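Local coordinates for insecticyanin A form (Manduca sexta, PDB 1Z24), which binds the bile pigment biliverdin IX gamma as a blue chromophore that, mixed with lipoprotein-bound carotenes, gives hornworms their green camouflage, at residues W27-L35 with S163-S171; M90-V98 with Y181-H189. One frame throughout, in Å; residues are numbered along the deposited sequence.

Interaction 1 of 2, residues W27-L35 with S163-S171; sequences WHEIAKLPL and SKFISNDFS. With BLV (biliverdin IX gamma chromophore), chain B.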
loop_
_atom_site.group_PDB
_atom_site.type_symbol
_atom_site.label_atom_id
_atom_site.label_comp_id
_atom_site.label_asym_id
_atom_site.label_seq_id
_atom_site.Cartn_x
_atom_site.Cartn_y
_atom_site.Cartn_z
ATOM N N TRP A 27 -9.811 -12.487 24.804
ATOM C CA TRP A 27 -9.797 -12.774 23.380
ATOM C C TRP A 27 -8.917 -13.945 23.046
ATOM O O TRP A 27 -7.749 -13.963 23.444
ATOM C CB TRP A 27 -9.245 -11.516 22.638
ATOM C CG TRP A 27 -10.166 -10.336 22.642
ATOM C CD1 TRP A 27 -10.099 -9.231 23.461
ATOM C CD2 TRP A 27 -11.324 -10.165 21.767
ATOM N NE1 TRP A 27 -11.146 -8.389 23.144
ATOM C CE2 TRP A 27 -11.899 -8.899 22.098
ATOM C CE3 TRP A 27 -11.919 -10.939 20.757
ATOM C CZ2 TRP A 27 -13.047 -8.391 21.458
ATOM C CZ3 TRP A 27 -13.096 -10.415 20.166
ATOM C CH2 TRP A 27 -13.645 -9.190 20.530
ATOM N N HIS A 28 -9.486 -14.904 22.310
ATOM C CA HIS A 28 -8.769 -16.077 21.878
ATOM C C HIS A 28 -8.183 -15.805 20.514
ATOM O O HIS A 28 -8.840 -15.218 19.633
ATOM C CB HIS A 28 -9.666 -17.301 21.722
ATOM C CG HIS A 28 -10.393 -17.548 23.002
ATOM N ND1 HIS A 28 -11.474 -16.788 23.370
ATOM C CD2 HIS A 28 -10.157 -18.497 23.982
ATOM C CE1 HIS A 28 -11.865 -17.259 24.543
ATOM N NE2 HIS A 28 -11.106 -18.296 24.945
ATOM N N GLU A 29 -6.934 -16.214 20.338
ATOM C CA GLU A 29 -6.280 -15.994 19.055
ATOM C C GLU A 29 -6.600 -17.176 18.146
ATOM O O GLU A 29 -5.954 -18.175 18.226
ATOM C CB GLU A 29 -4.779 -15.878 19.304
ATOM C CG GLU A 29 -4.024 -15.881 17.969
ATOM C CD GLU A 29 -2.582 -15.798 18.235
ATOM O OE1 GLU A 29 -2.020 -14.748 18.545
ATOM O OE2 GLU A 29 -2.017 -16.972 18.163
ATOM N N ILE A 30 -7.627 -17.070 17.323
ATOM C CA ILE A 30 -8.039 -18.142 16.456
ATOM C C ILE A 30 -6.971 -18.373 15.459
ATOM O O ILE A 30 -6.645 -19.483 15.082
ATOM C CB ILE A 30 -9.330 -17.705 15.751
ATOM C CG1 ILE A 30 -10.439 -17.555 16.755
ATOM C CG2 ILE A 30 -9.749 -18.732 14.728
ATOM C CD1 ILE A 30 -10.613 -18.805 17.575
ATOM N N ALA A 31 -6.397 -17.299 14.998
ATOM C CA ALA A 31 -5.336 -17.478 14.016
ATOM C C ALA A 31 -4.511 -16.237 13.970
ATOM O O ALA A 31 -4.977 -15.171 14.413
ATOM C CB ALA A 31 -5.861 -17.700 12.623
ATOM N N LYS A 32 -3.298 -16.348 13.431
ATOM C CA LYS A 32 -2.452 -15.151 13.327
ATOM C C LYS A 32 -1.496 -15.291 12.160
ATOM O O LYS A 32 -1.376 -16.393 11.660
ATOM C CB LYS A 32 -1.505 -15.056 14.569
ATOM C CG LYS A 32 -0.628 -16.321 14.754
ATOM C CD LYS A 32 0.474 -16.187 15.801
ATOM C CE LYS A 32 1.157 -17.538 16.161
ATOM N NZ LYS A 32 0.218 -18.362 16.915
ATOM N N LEU A 33 -0.833 -14.177 11.747
ATOM C CA LEU A 33 0.177 -14.258 10.733
ATOM C C LEU A 33 1.429 -14.629 11.582
ATOM O O LEU A 33 1.395 -14.314 12.801
ATOM C CB LEU A 33 0.442 -12.927 10.033
ATOM C CG LEU A 33 -0.686 -12.446 9.101
ATOM C CD1 LEU A 33 -0.218 -11.227 8.320
ATOM C CD2 LEU A 33 -1.152 -13.483 8.129
ATOM N N PRO A 34 2.444 -15.298 11.036
ATOM C CA PRO A 34 3.591 -15.638 11.841
ATOM C C PRO A 34 4.214 -14.434 12.554
ATOM O O PRO A 34 4.248 -13.338 11.983
ATOM C CB PRO A 34 4.669 -16.027 10.852
ATOM C CG PRO A 34 4.009 -16.332 9.564
ATOM C CD PRO A 34 2.642 -15.738 9.652
ATOM N N LEU A 35 4.524 -14.650 13.832
ATOM C CA LEU A 35 5.105 -13.644 14.742
ATOM C C LEU A 35 6.098 -14.361 15.643
ATOM O O LEU A 35 5.665 -15.190 16.461
ATOM C CB LEU A 35 4.011 -12.862 15.494
ATOM C CG LEU A 35 4.551 -11.889 16.572
ATOM C CD1 LEU A 35 5.598 -10.918 15.967
ATOM C CD2 LEU A 35 3.392 -11.118 17.231
ATOM N N SER A 163 -4.393 -15.987 3.203
ATOM C CA SER A 163 -3.880 -17.312 3.031
ATOM C C SER A 163 -2.662 -17.537 3.870
ATOM O O SER A 163 -2.131 -18.623 3.918
ATOM C CB SER A 163 -3.533 -17.532 1.572
ATOM O OG SER A 163 -2.294 -16.957 1.302
ATOM N N LYS A 164 -2.192 -16.525 4.528
ATOM C CA LYS A 164 -1.012 -16.768 5.316
ATOM C C LYS A 164 -1.370 -16.960 6.783
ATOM O O LYS A 164 -0.496 -17.101 7.589
ATOM C CB LYS A 164 -0.158 -15.570 5.170
ATOM C CG LYS A 164 0.363 -15.447 3.750
ATOM C CD LYS A 164 1.203 -16.657 3.408
ATOM C CE LYS A 164 1.771 -16.659 1.993
ATOM N NZ LYS A 164 3.002 -15.868 1.872
ATOM N N PHE A 165 -2.646 -16.954 7.162
ATOM C CA PHE A 165 -2.995 -17.144 8.577
ATOM C C PHE A 165 -2.692 -18.554 9.079
ATOM O O PHE A 165 -2.782 -19.540 8.373
ATOM C CB PHE A 165 -4.433 -16.864 8.944
ATOM C CG PHE A 165 -4.764 -15.408 9.113
ATOM C CD1 PHE A 165 -4.303 -14.704 10.217
ATOM C CD2 PHE A 165 -5.538 -14.738 8.166
ATOM C CE1 PHE A 165 -4.596 -13.347 10.359
ATOM C CE2 PHE A 165 -5.848 -13.388 8.268
ATOM C CZ PHE A 165 -5.363 -12.709 9.381
ATOM N N ILE A 166 -2.322 -18.640 10.323
ATOM C CA ILE A 166 -2.009 -19.907 10.934
ATOM C C ILE A 166 -2.924 -20.089 12.123
ATOM O O ILE A 166 -2.915 -19.253 13.020
ATOM C CB ILE A 166 -0.579 -19.929 11.393
ATOM C CG1 ILE A 166 0.360 -19.995 10.181
ATOM C CG2 ILE A 166 -0.402 -21.201 12.207
ATOM C CD1 ILE A 166 1.665 -19.316 10.573
ATOM N N SER A 167 -3.700 -21.184 12.132
ATOM C CA SER A 167 -4.677 -21.475 13.195
ATOM C C SER A 167 -4.072 -21.868 14.505
ATOM O O SER A 167 -3.079 -22.592 14.492
ATOM C CB SER A 167 -5.619 -22.507 12.670
ATOM O OG SER A 167 -6.645 -21.870 11.909
ATOM N N ASN A 168 -4.627 -21.372 15.617
ATOM C CA ASN A 168 -4.127 -21.699 16.952
ATOM C C ASN A 168 -4.899 -22.929 17.506
ATOM O O ASN A 168 -5.801 -23.442 16.882
ATOM C CB ASN A 168 -4.204 -20.583 17.954
ATOM C CG ASN A 168 -3.084 -20.779 18.940
ATOM O OD1 ASN A 168 -2.797 -21.893 19.416
ATOM N ND2 ASN A 168 -2.417 -19.694 19.212
ATOM N N ASP A 169 -4.574 -23.419 18.663
ATOM C CA ASP A 169 -5.286 -24.573 19.130
ATOM C C ASP A 169 -5.701 -24.369 20.533
ATOM O O ASP A 169 -4.931 -23.924 21.386
ATOM C CB ASP A 169 -4.370 -25.818 18.879
ATOM C CG ASP A 169 -4.750 -27.192 19.469
ATOM O OD1 ASP A 169 -3.929 -28.082 19.608
ATOM O OD2 ASP A 169 -5.987 -27.325 19.886
ATOM N N PHE A 170 -6.956 -24.697 20.725
ATOM C CA PHE A 170 -7.598 -24.567 22.009
ATOM C C PHE A 170 -8.132 -25.899 22.582
ATOM O O PHE A 170 -9.052 -25.904 23.389
ATOM C CB PHE A 170 -8.740 -23.493 21.923
ATOM C CG PHE A 170 -8.090 -22.147 21.653
ATOM C CD1 PHE A 170 -7.630 -21.348 22.703
ATOM C CD2 PHE A 170 -7.884 -21.735 20.330
ATOM C CE1 PHE A 170 -6.975 -20.144 22.437
ATOM C CE2 PHE A 170 -7.244 -20.527 20.035
ATOM C CZ PHE A 170 -6.791 -19.750 21.106
ATOM N N SER A 171 -7.582 -27.034 22.188
ATOM C CA SER A 171 -8.046 -28.297 22.733
ATOM C C SER A 171 -7.662 -28.356 24.208
ATOM O O SER A 171 -6.787 -27.572 24.683
ATOM C CB SER A 171 -7.479 -29.447 21.945
ATOM O OG SER A 171 -6.133 -29.533 22.297
HETATM N NA BLV B . 2.567 -8.683 19.866
HETATM C C1A BLV B . 3.727 -8.176 19.385
HETATM C C2A BLV B . 3.572 -6.888 18.730
HETATM C C3A BLV B . 2.246 -6.590 18.829
HETATM C C4A BLV B . 1.627 -7.729 19.534
HETATM C CMA BLV B . 1.442 -5.363 18.252
HETATM O OA BLV B . 4.787 -8.751 19.510
HETATM C CAA BLV B . 4.637 -6.121 18.056
HETATM C CBA BLV B . 4.813 -6.849 16.757
HETATM C CGA BLV B . 6.035 -6.279 16.038
HETATM O O1A BLV B . 5.933 -5.517 15.117
HETATM O O2A BLV B . 7.120 -6.576 16.429
HETATM C CHB BLV B . 0.259 -7.806 19.787
HETATM N NB BLV B . 0.057 -9.903 21.028
HETATM C C1B BLV B . -0.469 -8.884 20.263
HETATM C C2B BLV B . -1.884 -9.069 20.058
HETATM C C3B BLV B . -2.194 -10.199 20.696
HETATM C C4B BLV B . -0.963 -10.729 21.293
HETATM C CMB BLV B . -2.813 -8.147 19.285
HETATM C CAB BLV B . -3.553 -10.827 20.769
HETATM C CBB BLV B . -3.535 -12.194 20.637
HETATM C CHC BLV B . -0.923 -11.885 22.084
HETATM N NC BLV B . 1.393 -12.276 22.679
HETATM C C1C BLV B . 0.059 -12.452 22.843
HETATM C C2C BLV B . -0.225 -13.392 23.940
HETATM C C3C BLV B . 0.909 -13.799 24.515
HETATM C C4C BLV B . 1.967 -13.076 23.700
HETATM C CMC BLV B . -1.565 -13.728 24.397
HETATM C CAC BLV B . 1.244 -14.767 25.666
HETATM C CBC BLV B . 2.396 -14.638 26.366
HETATM C CHD BLV B . 3.387 -13.251 23.857
HETATM N ND BLV B . 4.115 -10.954 23.310
HETATM C C1D BLV B . 4.374 -12.298 23.703
HETATM C C2D BLV B . 5.837 -12.481 23.950
HETATM C C3D BLV B . 6.450 -11.273 23.710
HETATM C C4D BLV B . 5.376 -10.371 23.335
HETATM C CMD BLV B . 6.553 -13.733 24.358
HETATM O OD BLV B . 5.562 -9.207 23.071
HETATM C CAD BLV B . 7.889 -10.965 23.838
HETATM C CBD BLV B . 8.095 -10.211 25.137
HETATM C CGD BLV B . 9.560 -9.650 25.249
HETATM O O1D BLV B . 10.390 -10.275 25.828
HETATM O O2D BLV B . 9.879 -8.596 24.731
#
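Glu29 and Asn168 meet at about a right angle where the short strand 166-167 adds to the first long strand, 25-32, of the lipocalin barrel. The glutamate chain is extended beyond a CG that lies anti to the backbone N (chi1 171°), which carries its carboxylate to the Asn168 amide. Glu29 OE2 accepts two bonds from opposite faces of the carboxylate: Asn168 ND2 comes on the anti side at 2.9 Å, Lys32 NZ on the syn side at 2.9 Å as a salt bridge. Putting an alanine at Glu29 would probably leave the Lys32 ammonium without this counter-charge and the Asn168 amide freer to turn. Lys32 and Ile166 form an antiparallel hydrogen-bonded pair, while Ile30 and Ala31 make a classic beta bulge opposite Ile134 of the neighbouring strand. Aromatic rings lie toward both ends of the contact. The His28 ring turns its edge to the Phe170 face in an offset edge-to-face pair, planes 77° apart, with His28 ND1 bonded to Ser136 O. On Phe165, Leu33 CD2 sits over one face, 4.1 Å from the ring centroid, and the Lys32 backbone lies at the edge. Beyond the carboxylate's shared oxygen, Glu29 OE1 approaches the chromophore, 3.6 Å from BLV CBB.

Interaction 2 of 2, residues M90-V98 with Y181-H189; sequences MTFKFGQRV and YSLTGPDRH. With BLV (biliverdin IX gamma chromophore), chain B.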
loop_
_atom_site.group_PDB
_atom_site.type_symbol
_atom_site.label_atom_id
_atom_site.label_comp_id
_atom_site.label_asym_id
_atom_site.label_seq_id
_atom_site.Cartn_x
_atom_site.Cartn_y
_atom_site.Cartn_z
ATOM N N MET A 90 0.017 -1.393 24.844
ATOM C CA MET A 90 0.221 -2.360 25.894
ATOM C C MET A 90 1.641 -2.165 26.347
ATOM O O MET A 90 2.559 -2.215 25.543
ATOM C CB MET A 90 0.033 -3.757 25.365
ATOM C CG MET A 90 -1.415 -3.931 24.911
ATOM S SD MET A 90 -1.698 -5.684 24.515
ATOM C CE MET A 90 -0.650 -5.964 23.023
ATOM N N THR A 91 1.805 -1.898 27.625
ATOM C CA THR A 91 3.109 -1.676 28.121
ATOM C C THR A 91 3.430 -2.738 29.092
ATOM O O THR A 91 2.694 -3.010 30.065
ATOM C CB THR A 91 3.097 -0.377 28.862
ATOM O OG1 THR A 91 2.737 0.672 27.957
ATOM C CG2 THR A 91 4.480 -0.145 29.474
ATOM N N PHE A 92 4.547 -3.338 28.788
ATOM C CA PHE A 92 5.109 -4.433 29.594
ATOM C C PHE A 92 6.532 -4.120 30.062
ATOM O O PHE A 92 7.289 -3.491 29.345
ATOM C CB PHE A 92 5.228 -5.738 28.777
ATOM C CG PHE A 92 3.884 -6.181 28.350
ATOM C CD1 PHE A 92 2.998 -6.770 29.260
ATOM C CD2 PHE A 92 3.495 -5.931 27.033
ATOM C CE1 PHE A 92 1.732 -7.155 28.822
ATOM C CE2 PHE A 92 2.231 -6.324 26.571
ATOM C CZ PHE A 92 1.375 -6.931 27.489
ATOM N N LYS A 93 6.913 -4.562 31.255
ATOM C CA LYS A 93 8.254 -4.289 31.732
ATOM C C LYS A 93 9.011 -5.563 32.029
ATOM O O LYS A 93 8.477 -6.432 32.706
ATOM C CB LYS A 93 8.198 -3.477 32.999
ATOM C CG LYS A 93 7.551 -2.118 32.834
ATOM C CD LYS A 93 7.297 -1.366 34.138
ATOM C CE LYS A 93 6.819 0.065 33.936
ATOM N NZ LYS A 93 5.807 0.436 34.941
ATOM N N PHE A 94 10.248 -5.679 31.514
ATOM C CA PHE A 94 11.068 -6.836 31.774
ATOM C C PHE A 94 12.211 -6.198 32.477
ATOM O O PHE A 94 13.085 -5.648 31.793
ATOM C CB PHE A 94 11.531 -7.374 30.450
ATOM C CG PHE A 94 10.327 -7.728 29.693
ATOM C CD1 PHE A 94 9.798 -6.763 28.835
ATOM C CD2 PHE A 94 9.711 -8.975 29.852
ATOM C CE1 PHE A 94 8.654 -7.044 28.087
ATOM C CE2 PHE A 94 8.564 -9.266 29.103
ATOM C CZ PHE A 94 8.048 -8.296 28.235
ATOM N N GLY A 95 12.186 -6.209 33.805
ATOM C CA GLY A 95 13.287 -5.531 34.501
ATOM C C GLY A 95 13.256 -4.051 34.088
ATOM O O GLY A 95 12.228 -3.400 34.213
ATOM N N GLN A 96 14.365 -3.544 33.539
ATOM C CA GLN A 96 14.479 -2.158 33.074
ATOM C C GLN A 96 13.992 -2.014 31.647
ATOM O O GLN A 96 13.832 -0.911 31.161
ATOM C CB GLN A 96 16.002 -1.784 32.935
ATOM C CG GLN A 96 16.494 -0.602 33.789
ATOM C CD GLN A 96 16.623 -1.001 35.257
ATOM O OE1 GLN A 96 15.920 -0.418 36.150
ATOM N NE2 GLN A 96 17.512 -2.011 35.500
ATOM N N ARG A 97 13.789 -3.113 30.947
ATOM C CA ARG A 97 13.332 -2.983 29.599
ATOM C C ARG A 97 11.835 -2.746 29.591
ATOM O O ARG A 97 11.057 -3.495 30.202
ATOM C CB ARG A 97 13.700 -4.201 28.757
ATOM C CG ARG A 97 13.159 -4.060 27.344
ATOM C CD ARG A 97 13.821 -5.114 26.493
ATOM N NE ARG A 97 13.556 -6.415 27.091
ATOM C CZ ARG A 97 12.647 -7.245 26.641
ATOM N NH1 ARG A 97 11.910 -6.927 25.576
ATOM N NH2 ARG A 97 12.454 -8.424 27.255
ATOM N N VAL A 98 11.450 -1.671 28.903
ATOM C CA VAL A 98 10.047 -1.301 28.790
ATOM C C VAL A 98 9.596 -1.429 27.339
ATOM O O VAL A 98 10.197 -0.862 26.423
ATOM C CB VAL A 98 9.777 0.115 29.308
ATOM C CG1 VAL A 98 8.496 0.657 28.750
ATOM C CG2 VAL A 98 9.753 0.186 30.814
ATOM N N TYR A 181 4.596 -19.366 34.504
ATOM C CA TYR A 181 5.811 -18.591 34.509
ATOM C C TYR A 181 5.529 -17.254 33.934
ATOM O O TYR A 181 4.979 -17.135 32.827
ATOM C CB TYR A 181 6.877 -19.306 33.753
ATOM C CG TYR A 181 8.083 -18.500 33.480
ATOM C CD1 TYR A 181 9.122 -18.537 34.404
ATOM C CD2 TYR A 181 8.228 -17.723 32.330
ATOM C CE1 TYR A 181 10.299 -17.818 34.207
ATOM C CE2 TYR A 181 9.406 -17.001 32.119
ATOM C CZ TYR A 181 10.443 -17.045 33.056
ATOM O OH TYR A 181 11.623 -16.345 32.868
ATOM N N SER A 182 5.896 -16.273 34.730
ATOM C CA SER A 182 5.720 -14.887 34.377
ATOM C C SER A 182 6.846 -14.350 33.499
ATOM O O SER A 182 7.972 -14.249 33.929
ATOM C CB SER A 182 5.842 -14.043 35.632
ATOM O OG SER A 182 5.510 -12.687 35.338
ATOM N N LEU A 183 6.553 -13.984 32.274
ATOM C CA LEU A 183 7.588 -13.456 31.425
ATOM C C LEU A 183 7.948 -12.047 31.832
ATOM O O LEU A 183 9.061 -11.619 31.632
ATOM C CB LEU A 183 7.138 -13.423 29.944
ATOM C CG LEU A 183 6.833 -14.820 29.406
ATOM C CD1 LEU A 183 6.103 -14.680 28.145
ATOM C CD2 LEU A 183 8.114 -15.549 29.086
ATOM N N THR A 184 6.979 -11.308 32.359
ATOM C CA THR A 184 7.172 -9.920 32.786
ATOM C C THR A 184 7.669 -9.948 34.209
ATOM O O THR A 184 7.586 -10.952 34.866
ATOM C CB THR A 184 5.880 -9.049 32.652
ATOM O OG1 THR A 184 4.727 -9.819 33.057
ATOM C CG2 THR A 184 5.597 -8.716 31.165
ATOM N N GLY A 185 8.198 -8.872 34.698
ATOM C CA GLY A 185 8.695 -8.872 36.036
ATOM C C GLY A 185 9.971 -8.035 36.206
ATOM O O GLY A 185 10.698 -7.686 35.271
ATOM N N PRO A 186 10.239 -7.717 37.458
ATOM C CA PRO A 186 11.393 -6.942 37.825
ATOM C C PRO A 186 12.684 -7.711 37.716
ATOM O O PRO A 186 13.732 -7.135 37.477
ATOM C CB PRO A 186 11.246 -6.595 39.300
ATOM C CG PRO A 186 10.011 -7.291 39.802
ATOM C CD PRO A 186 9.358 -7.986 38.634
ATOM N N ASP A 187 12.620 -9.000 37.892
ATOM C CA ASP A 187 13.821 -9.785 37.803
ATOM C C ASP A 187 13.834 -10.443 36.399
ATOM O O ASP A 187 13.881 -11.642 36.179
ATOM C CB ASP A 187 13.682 -10.800 38.977
ATOM C CG ASP A 187 14.689 -11.900 38.859
ATOM O OD1 ASP A 187 14.396 -13.071 39.153
ATOM O OD2 ASP A 187 15.850 -11.445 38.274
ATOM N N ARG A 188 13.755 -9.610 35.380
ATOM C CA ARG A 188 13.740 -10.043 33.987
ATOM C C ARG A 188 14.547 -9.029 33.192
ATOM O O ARG A 188 14.921 -7.960 33.713
ATOM C CB ARG A 188 12.298 -10.032 33.385
ATOM C CG ARG A 188 11.329 -10.912 34.140
ATOM C CD ARG A 188 11.676 -12.359 33.871
ATOM N NE ARG A 188 10.653 -13.317 34.337
ATOM C CZ ARG A 188 10.699 -13.951 35.513
ATOM N NH1 ARG A 188 9.761 -14.827 35.906
ATOM N NH2 ARG A 188 11.723 -13.691 36.314
ATOM N N HIS A 189 14.788 -9.344 31.925
ATOM C CA HIS A 189 15.528 -8.429 31.100
ATOM C C HIS A 189 15.030 -8.354 29.691
ATOM O O HIS A 189 15.570 -7.424 29.025
ATOM C CB HIS A 189 17.057 -8.589 31.120
ATOM C CG HIS A 189 17.517 -9.922 30.698
ATOM N ND1 HIS A 189 17.436 -10.998 31.569
ATOM C CD2 HIS A 189 18.071 -10.340 29.526
ATOM C CE1 HIS A 189 17.945 -12.057 30.924
ATOM N NE2 HIS A 189 18.334 -11.693 29.686
ATOM O OXT HIS A 189 14.169 -9.199 29.326
HETATM N NA BLV B . 2.567 -8.683 19.866
HETATM C C1A BLV B . 3.727 -8.176 19.385
HETATM C C2A BLV B . 3.572 -6.888 18.730
HETATM C C3A BLV B . 2.246 -6.590 18.829
HETATM C C4A BLV B . 1.627 -7.729 19.534
HETATM C CMA BLV B . 1.442 -5.363 18.252
HETATM O OA BLV B . 4.787 -8.751 19.510
HETATM C CAA BLV B . 4.637 -6.121 18.056
HETATM C CBA BLV B . 4.813 -6.849 16.757
HETATM C CGA BLV B . 6.035 -6.279 16.038
HETATM O O1A BLV B . 5.933 -5.517 15.117
HETATM O O2A BLV B . 7.120 -6.576 16.429
HETATM C CHB BLV B . 0.259 -7.806 19.787
HETATM N NB BLV B . 0.057 -9.903 21.028
HETATM C C1B BLV B . -0.469 -8.884 20.263
HETATM C C2B BLV B . -1.884 -9.069 20.058
HETATM C C3B BLV B . -2.194 -10.199 20.696
HETATM C C4B BLV B . -0.963 -10.729 21.293
HETATM C CMB BLV B . -2.813 -8.147 19.285
HETATM C CAB BLV B . -3.553 -10.827 20.769
HETATM C CBB BLV B . -3.535 -12.194 20.637
HETATM C CHC BLV B . -0.923 -11.885 22.084
HETATM N NC BLV B . 1.393 -12.276 22.679
HETATM C C1C BLV B . 0.059 -12.452 22.843
HETATM C C2C BLV B . -0.225 -13.392 23.940
HETATM C C3C BLV B . 0.909 -13.799 24.515
HETATM C C4C BLV B . 1.967 -13.076 23.700
HETATM C CMC BLV B . -1.565 -13.728 24.397
HETATM C CAC BLV B . 1.244 -14.767 25.666
HETATM C CBC BLV B . 2.396 -14.638 26.366
HETATM C CHD BLV B . 3.387 -13.251 23.857
HETATM N ND BLV B . 4.115 -10.954 23.310
HETATM C C1D BLV B . 4.374 -12.298 23.703
HETATM C C2D BLV B . 5.837 -12.481 23.950
HETATM C C3D BLV B . 6.450 -11.273 23.710
HETATM C C4D BLV B . 5.376 -10.371 23.335
HETATM C CMD BLV B . 6.553 -13.733 24.358
HETATM O OD BLV B . 5.562 -9.207 23.071
HETATM C CAD BLV B . 7.889 -10.965 23.838
HETATM C CBD BLV B . 8.095 -10.211 25.137
HETATM C CGD BLV B . 9.560 -9.650 25.249
HETATM O O1D BLV B . 10.390 -10.275 25.828
HETATM O O2D BLV B . 9.879 -8.596 24.731
#
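Phe92 starts the contact on strand 88-94, its CD1 lying 3.8 Å from the Thr184 CG2 methyl. That methyl also touches Phe94, while the threonine hydroxyl is bonded to Glu71 N of strand 66-76. One residue on, Lys93 O accepts a nearly straight bond from Gly185 N. Phe94 then sets its ring among unlike neighbours. Leu183 O lies at the ring edge, 3.3 Å from Phe94 CD2, and one ring face receives both the Arg97 guanidinium and a carboxylate of the bile pigment, BLV CGD being 3.6 Å from Phe94 CZ. Gly95 follows in the type II' hairpin turn from Phe94 to Arg97. Its N donates to Gly185 O in the carbonyl plane, its phi is positive, as suits a glycine at the second position of such a turn, and its CA lies beside Arg188 O. Arg97, which closes the turn, holds CG anti to the backbone N (chi1 178°) and bends at chi3, so that two edges of its guanidinium, sharing NH2, each meet a carboxylate near the plane of the group. Side-on, Arg97 NE reaches His189 O at 3.0 Å and Arg97 NH2 makes a salt bridge to His189 OXT at 2.8 Å, so both oxygens of the chain's C-terminus are gripped. The pigment propionate is held as well, by Arg97 NH1 to BLV O2D at 2.8 Å and by Arg97 NH2 to BLV O1D at 3.1 Å. One arginine thus ties the polypeptide's end to the chromophore, its positive charge probably offsetting the mutual repulsion of two carboxylates.

Overall arrangement
Interactions 1 and 2 sit on the same curled sheet, their centres 25 Å apart and their nearest atoms about 9 Å apart, and they do not touch. Biliverdin spans the distance: 27-35 supplies Glu29 and Leu35 to its pocket, whereas 90-98 with 181-189 supplies Met90, Phe94, Arg97 and Leu183. The two differ in character at the pigment. Interaction 1 reaches it by close approach, at the CBB atom and at the OA oxygen, while interaction 2 bonds one propionate; Asn37 and Asn118 add further hydrogen bonds. Along the chain the contacts interlace; both later segments follow helix 144-154 and return to separate parts of the barrel that encloses the chromophore.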